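Long-range contact in uncharacterized protein (Bacteroides ovatus CL02T12C04, PDB 6PTM), which probably acts as an exo-carrageenase of glycoside hydrolase family 42, cleaving carrageenan chains from their ends: residues 465-475 / 496-507. Sequence-based numbering, arbitrary orientation.
Sequences VMFNTEGHMLS and ATIHGLTATQTW
F467 pairs with A503 and N468 with T504 where strands 466-468 and 503-506 run parallel. M466 O accepts from both T502 N and A503 N, and further on N468 N bonds to A503 O and Q505 N to N468 O. A beta bulge shifts the register before G471. There G471 N bonds to Q505 O, and W507 N to G471 O. A side chain on G471 would run into T504 CG2. At the start of the pairing, T502 OG1 accepts a nearly straight bond from M466 N (2.9 Å, 168°).

W507 can be followed outward. CB lies over the face of the H472 ring, a CH-pi contact 3.9 Å from its centroid. CG is anti to the backbone N (chi1 178°), which carries the indole alongside H472 and E470. The two rings are oblique, their planes at 39°. S475 OG sits at the indole edge, in plane, 3.7 Å from W507 CD1. NE1 donates to a water that also bonds S475 OG. On the benzene side, W507 CE3 meets E470 OE2 at 3.7 Å.

H472 is held at both nitrogens: H472 NE2 donates to E470 OE2 (2.5 Å) and H472 ND1 to S475 O (2.8 Å), nearly in the ring plane. The other carboxylate oxygen, E470 OE1, forms a salt bridge with K394. With an alanine in place of H472, E470 OE2 and S475 O would probably lose these donors, and W507 CB the ring it rests on. A second water ties G471 O and W507 O to L474 N.

The segments belong to a beta-alpha-beta unit, with helix 486-498 as the connection. It ends in a Schellman motif at G500. Strand 421-423 flanks 466-471, and strand 168-175 flanks 503-506, consistent with the barrel of a family 42 catalytic domain.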
ATOM      1  N   VAL A 465       9.829  -5.145  -5.335  1.00 14.35           N
ATOM      2  CA  VAL A 465       9.402  -3.737  -5.409  1.00 13.69           C
ATOM      3  C   VAL A 465       7.926  -3.685  -5.007  1.00 13.88           C
ATOM      4  O   VAL A 465       7.139  -4.550  -5.388  1.00 15.39           O
ATOM      5  CB  VAL A 465       9.696  -3.204  -6.812  1.00 14.05           C
ATOM      6  CG1 VAL A 465       8.886  -1.978  -7.219  1.00 14.93           C
ATOM      7  CG2 VAL A 465      11.186  -2.947  -6.937  1.00 15.11           C
ATOM      8  N   MET A 466       7.566  -2.650  -4.277  1.00 13.42           N
ATOM      9  CA  MET A 466       6.162  -2.361  -3.963  1.00 13.20           C
ATOM     10  C   MET A 466       5.722  -1.085  -4.693  1.00 12.05           C
ATOM     11  O   MET A 466       6.329  -0.011  -4.506  1.00 10.84           O
ATOM     12  CB  MET A 466       5.944  -2.236  -2.456  1.00 13.87           C
ATOM     13  CG  MET A 466       4.473  -2.003  -2.131  1.00 15.46           C
ATOM     14  SD  MET A 466       4.229  -1.488  -0.400  1.00 17.63           S
ATOM     15  CE  MET A 466       4.629  -3.035   0.415  1.00 17.54           C
ATOM     16  N   PHE A 467       4.631  -1.194  -5.449  1.00 12.50           N
ATOM     17  CA  PHE A 467       4.119  -0.117  -6.328  1.00 12.96           C
ATOM     18  C   PHE A 467       2.677   0.192  -5.945  1.00 12.99           C
ATOM     19  O   PHE A 467       1.809  -0.634  -6.206  1.00 12.45           O
ATOM     20  CB  PHE A 467       4.238  -0.532  -7.795  1.00 13.60           C
ATOM     21  CG  PHE A 467       3.944   0.566  -8.787  1.00 13.72           C
ATOM     22  CD1 PHE A 467       3.837   1.897  -8.413  1.00 13.86           C
ATOM     23  CD2 PHE A 467       3.783   0.251 -10.123  1.00 14.76           C
ATOM     24  CE1 PHE A 467       3.573   2.882  -9.354  1.00 15.27           C
ATOM     25  CE2 PHE A 467       3.554   1.239 -11.064  1.00 15.26           C
ATOM     26  CZ  PHE A 467       3.416   2.548 -10.674  1.00 15.71           C
ATOM     27  N   ASN A 468       2.474   1.306  -5.249  1.00 12.72           N
ATOM     28  CA  ASN A 468       1.133   1.858  -4.949  1.00 13.94           C
ATOM     29  C   ASN A 468       0.669   2.653  -6.170  1.00 13.62           C
ATOM     30  O   ASN A 468       1.195   3.735  -6.389  1.00 13.00           O
ATOM     31  CB  ASN A 468       1.129   2.685  -3.666  1.00 14.09           C
ATOM     32  CG  ASN A 468      -0.268   3.067  -3.254  1.00 15.22           C
ATOM     33  OD1 ASN A 468      -1.153   3.239  -4.111  1.00 16.96           O
ATOM     34  ND2 ASN A 468      -0.447   3.273  -1.950  1.00 14.87           N
ATOM     35  N   THR A 469      -0.238   2.075  -6.959  1.00 16.18           N
ATOM     36  CA  THR A 469      -0.617   2.537  -8.323  1.00 17.04           C
ATOM     37  C   THR A 469      -1.751   3.551  -8.231  1.00 18.44           C
ATOM     38  O   THR A 469      -2.106   4.124  -9.258  1.00 20.23           O
ATOM     39  CB  THR A 469      -0.995   1.361  -9.224  1.00 18.73           C
ATOM     40  OG1 THR A 469      -1.842   0.439  -8.516  1.00 17.39           O
ATOM     41  CG2 THR A 469       0.262   0.678  -9.720  1.00 19.71           C
ATOM     42  N   GLU A 470      -2.297   3.760  -7.043  1.00 18.33           N
ATOM     43  CA  GLU A 470      -3.257   4.861  -6.827  1.00 18.13           C
ATOM     44  C   GLU A 470      -3.181   5.273  -5.368  1.00 18.20           C
ATOM     45  O   GLU A 470      -4.046   4.844  -4.588  1.00 19.24           O
ATOM     46  CB  GLU A 470      -4.655   4.421  -7.246  1.00 18.28           C
ATOM     47  CG  GLU A 470      -5.649   5.563  -7.297  1.00 17.61           C
ATOM     48  CD  GLU A 470      -7.070   5.108  -7.586  1.00 19.60           C
ATOM     49  OE1 GLU A 470      -7.232   4.208  -8.443  1.00 18.52           O
ATOM     50  OE2 GLU A 470      -7.992   5.589  -6.890  1.00 17.57           O
ATOM     51  N   GLY A 471      -2.174   6.070  -5.024  1.00 18.14           N
ATOM     52  CA  GLY A 471      -1.858   6.398  -3.625  1.00 18.57           C
ATOM     53  C   GLY A 471      -2.970   7.228  -3.004  1.00 18.97           C
ATOM     54  O   GLY A 471      -3.311   8.313  -3.570  1.00 17.97           O
ATOM     55  N   HIS A 472      -3.544   6.740  -1.901  1.00 19.54           N
ATOM     56  CA  HIS A 472      -4.665   7.405  -1.197  1.00 19.88           C
ATOM     57  C   HIS A 472      -4.177   7.820   0.196  1.00 20.05           C
ATOM     58  O   HIS A 472      -4.968   7.748   1.173  1.00 19.65           O
ATOM     59  CB  HIS A 472      -5.931   6.522  -1.250  1.00 21.47           C
ATOM     60  CG  HIS A 472      -6.681   6.654  -2.535  1.00 20.74           C
ATOM     61  ND1 HIS A 472      -7.328   7.844  -2.900  1.00 23.28           N
ATOM     62  CD2 HIS A 472      -6.878   5.775  -3.545  1.00 20.66           C
ATOM     63  CE1 HIS A 472      -7.860   7.681  -4.102  1.00 23.74           C
ATOM     64  NE2 HIS A 472      -7.583   6.415  -4.530  1.00 20.11           N
ATOM     65  N   MET A 473      -2.931   8.278   0.287  1.00 20.84           N
ATOM     66  CA  MET A 473      -2.350   8.822   1.557  1.00 20.03           C
ATOM     67  C   MET A 473      -2.532  10.339   1.656  1.00 19.70           C
ATOM     68  O   MET A 473      -2.155  10.879   2.715  1.00 21.32           O
ATOM     69  CB  MET A 473      -0.865   8.468   1.676  1.00 20.94           C
ATOM     70  CG  MET A 473      -0.644   6.969   1.851  1.00 23.03           C
ATOM     71  SD  MET A 473       0.614   6.276   0.734  1.00 24.18           S
ATOM     72  CE  MET A 473       2.045   7.067   1.472  1.00 22.73           C
ATOM     73  N   LEU A 474      -3.111  11.010   0.646  1.00 19.78           N
ATOM     74  CA  LEU A 474      -3.374  12.484   0.713  1.00 19.67           C
ATOM     75  C   LEU A 474      -4.890  12.768   0.735  1.00 21.33           C
ATOM     76  O   LEU A 474      -5.283  13.575   1.570  1.00 21.81           O
ATOM     77  CB  LEU A 474      -2.681  13.217  -0.443  1.00 19.97           C
ATOM     78  CG  LEU A 474      -1.169  12.991  -0.526  1.00 20.18           C
ATOM     79  CD1 LEU A 474      -0.594  13.707  -1.733  1.00 21.55           C
ATOM     80  CD2 LEU A 474      -0.481  13.433   0.767  1.00 18.95           C
ATOM     81  N   SER A 475      -5.694  12.155  -0.152  1.00 21.29           N
ATOM     82  CA  SER A 475      -7.176  12.315  -0.170  1.00 23.20           C
ATOM     83  C   SER A 475      -7.887  10.996  -0.525  1.00 22.45           C
ATOM     84  O   SER A 475      -7.277  10.092  -1.181  1.00 21.01           O
ATOM     85  CB  SER A 475      -7.606  13.463  -1.095  1.00 21.94           C
ATOM     86  OG  SER A 475      -7.294  13.173  -2.448  1.00 20.22           O
ATOM     87  N   ALA A 496       5.362   4.862   5.040  1.00 11.86           N
ATOM     88  CA  ALA A 496       5.002   3.837   4.048  1.00 12.51           C
ATOM     89  C   ALA A 496       6.288   3.261   3.428  1.00 12.94           C
ATOM     90  O   ALA A 496       6.385   2.007   3.247  1.00 11.52           O
ATOM     91  CB  ALA A 496       4.086   4.404   2.998  1.00 13.50           C
ATOM     92  N   THR A 497       7.275   4.119   3.184  1.00 12.08           N
ATOM     93  CA  THR A 497       8.550   3.693   2.569  1.00 13.06           C
ATOM     94  C   THR A 497       9.338   2.826   3.556  1.00 12.87           C
ATOM     95  O   THR A 497       9.878   1.789   3.129  1.00 12.73           O
ATOM     96  CB  THR A 497       9.358   4.882   2.038  1.00 12.43           C
ATOM     97  OG1 THR A 497       8.510   5.585   1.131  1.00 11.87           O
ATOM     98  CG2 THR A 497      10.601   4.358   1.358  1.00 12.89           C
ATOM     99  N   ILE A 498       9.358   3.191   4.834  1.00 12.88           N
ATOM    100  CA  ILE A 498       9.995   2.334   5.870  1.00 13.98           C
ATOM    101  C   ILE A 498       9.380   0.916   5.820  1.00 13.56           C
ATOM    102  O   ILE A 498      10.130  -0.067   6.006  1.00 13.69           O
ATOM    103  CB  ILE A 498       9.911   2.984   7.255  1.00 14.58           C
ATOM    104  CG1 ILE A 498      10.808   4.232   7.330  1.00 15.92           C
ATOM    105  CG2 ILE A 498      10.205   1.958   8.350  1.00 13.70           C
ATOM    106  CD1 ILE A 498      12.287   3.976   7.228  1.00 16.00           C
ATOM    107  N   HIS A 499       8.077   0.797   5.553  1.00 14.02           N
ATOM    108  CA  HIS A 499       7.347  -0.491   5.567  1.00 13.22           C
ATOM    109  C   HIS A 499       7.359  -1.169   4.183  1.00 13.87           C
ATOM    110  O   HIS A 499       6.638  -2.177   4.031  1.00 15.04           O
ATOM    111  CB  HIS A 499       5.964  -0.253   6.142  1.00 14.27           C
ATOM    112  CG  HIS A 499       5.949   0.005   7.628  1.00 14.47           C
ATOM    113  ND1 HIS A 499       5.568  -0.976   8.537  1.00 13.79           N
ATOM    114  CD2 HIS A 499       6.279   1.101   8.357  1.00 15.33           C
ATOM    115  CE1 HIS A 499       5.629  -0.490   9.761  1.00 15.05           C
ATOM    116  NE2 HIS A 499       6.068   0.813   9.680  1.00 14.40           N
ATOM    117  N   GLY A 500       8.072  -0.628   3.192  1.00 13.27           N
ATOM    118  CA  GLY A 500       8.325  -1.348   1.928  1.00 13.50           C
ATOM    119  C   GLY A 500       7.974  -0.583   0.662  1.00 13.33           C
ATOM    120  O   GLY A 500       8.362  -1.035  -0.406  1.00 14.41           O
ATOM    121  N   LEU A 501       7.242   0.514   0.754  1.00 13.08           N
ATOM    122  CA  LEU A 501       6.823   1.241  -0.466  1.00 13.65           C
ATOM    123  C   LEU A 501       8.040   1.704  -1.278  1.00 13.37           C
ATOM    124  O   LEU A 501       8.939   2.390  -0.727  1.00 11.57           O
ATOM    125  CB  LEU A 501       5.970   2.431  -0.057  1.00 13.95           C
ATOM    126  CG  LEU A 501       5.435   3.283  -1.203  1.00 15.13           C
ATOM    127  CD1 LEU A 501       4.562   2.438  -2.141  1.00 15.53           C
ATOM    128  CD2 LEU A 501       4.647   4.433  -0.599  1.00 15.24           C
ATOM    129  N   THR A 502       8.002   1.431  -2.581  1.00 13.16           N
ATOM    130  CA  THR A 502       9.115   1.750  -3.509  1.00 13.07           C
ATOM    131  C   THR A 502       8.699   2.853  -4.478  1.00 12.71           C
ATOM    132  O   THR A 502       9.531   3.680  -4.812  1.00 13.60           O
ATOM    133  CB  THR A 502       9.616   0.539  -4.307  1.00 13.37           C
ATOM    134  OG1 THR A 502       9.504  -0.672  -3.563  1.00 13.04           O
ATOM    135  CG2 THR A 502      11.058   0.743  -4.719  1.00 14.11           C
ATOM    136  N   ALA A 503       7.472   2.832  -4.965  1.00 13.89           N
ATOM    137  CA  ALA A 503       6.996   3.777  -5.989  1.00 13.40           C
ATOM    138  C   ALA A 503       5.527   4.036  -5.746  1.00 13.34           C
ATOM    139  O   ALA A 503       4.829   3.106  -5.332  1.00 12.69           O
ATOM    140  CB  ALA A 503       7.219   3.205  -7.354  1.00 14.79           C
ATOM    141  N   THR A 504       5.082   5.240  -6.069  1.00 14.11           N
ATOM    142  CA  THR A 504       3.686   5.688  -5.885  1.00 14.62           C
ATOM    143  C   THR A 504       3.259   6.519  -7.088  1.00 16.46           C
ATOM    144  O   THR A 504       3.968   7.484  -7.420  1.00 15.31           O
ATOM    145  CB  THR A 504       3.482   6.522  -4.624  1.00 14.50           C
ATOM    146  OG1 THR A 504       4.059   5.789  -3.540  1.00 14.73           O
ATOM    147  CG2 THR A 504       2.013   6.802  -4.387  1.00 14.71           C
ATOM    148  N   GLN A 505       2.135   6.147  -7.699  1.00 16.54           N
ATOM    149  CA  GLN A 505       1.364   7.076  -8.555  1.00 17.20           C
ATOM    150  C   GLN A 505       0.290   7.646  -7.638  1.00 17.43           C
ATOM    151  O   GLN A 505      -0.649   6.879  -7.347  1.00 18.06           O
ATOM    152  CB  GLN A 505       0.767   6.376  -9.773  1.00 17.00           C
ATOM    153  CG  GLN A 505       0.134   7.387 -10.715  1.00 18.93           C
ATOM    154  CD  GLN A 505      -0.444   6.769 -11.958  1.00 19.38           C
ATOM    155  OE1 GLN A 505      -1.057   5.700 -11.927  1.00 22.25           O
ATOM    156  NE2 GLN A 505      -0.232   7.449 -13.061  1.00 16.43           N
ATOM    157  N   THR A 506       0.435   8.886  -7.159  1.00 16.69           N
ATOM    158  CA  THR A 506      -0.454   9.451  -6.114  1.00 18.60           C
ATOM    159  C   THR A 506      -1.773   9.942  -6.739  1.00 19.00           C
ATOM    160  O   THR A 506      -1.724  10.591  -7.807  1.00 19.14           O
ATOM    161  CB  THR A 506       0.236  10.562  -5.326  1.00 19.48           C
ATOM    162  OG1 THR A 506       1.447  10.046  -4.747  1.00 19.33           O
ATOM    163  CG2 THR A 506      -0.700  11.155  -4.292  1.00 18.47           C
ATOM    164  N   TRP A 507      -2.901   9.642  -6.098  1.00 21.70           N
ATOM    165  CA  TRP A 507      -4.228  10.238  -6.448  1.00 22.45           C
ATOM    166  C   TRP A 507      -4.280  11.688  -5.949  1.00 20.62           C
ATOM    167  O   TRP A 507      -4.183  11.917  -4.748  1.00 20.88           O
ATOM    168  CB  TRP A 507      -5.358   9.409  -5.827  1.00 25.04           C
ATOM    169  CG  TRP A 507      -6.741   9.940  -6.072  1.00 28.44           C
ATOM    170  CD1 TRP A 507      -7.452  10.768  -5.250  1.00 28.85           C
ATOM    171  CD2 TRP A 507      -7.594   9.679  -7.211  1.00 28.10           C
ATOM    172  NE1 TRP A 507      -8.682  11.029  -5.790  1.00 31.15           N
ATOM    173  CE2 TRP A 507      -8.798  10.385  -6.992  1.00 28.24           C
ATOM    174  CE3 TRP A 507      -7.467   8.934  -8.396  1.00 29.39           C
ATOM    175  CZ2 TRP A 507      -9.876  10.319  -7.879  1.00 28.25           C
ATOM    176  CZ3 TRP A 507      -8.537   8.866  -9.272  1.00 26.75           C
ATOM    177  CH2 TRP A 507      -9.717   9.562  -9.020  1.00 26.57           C
TER
HETATM  178  O   HOH W   1      -3.857  10.633  -2.327  1.00 19.02           O
HETATM  179  O   HOH W   2      -9.627  13.072  -3.751  1.00 20.83           O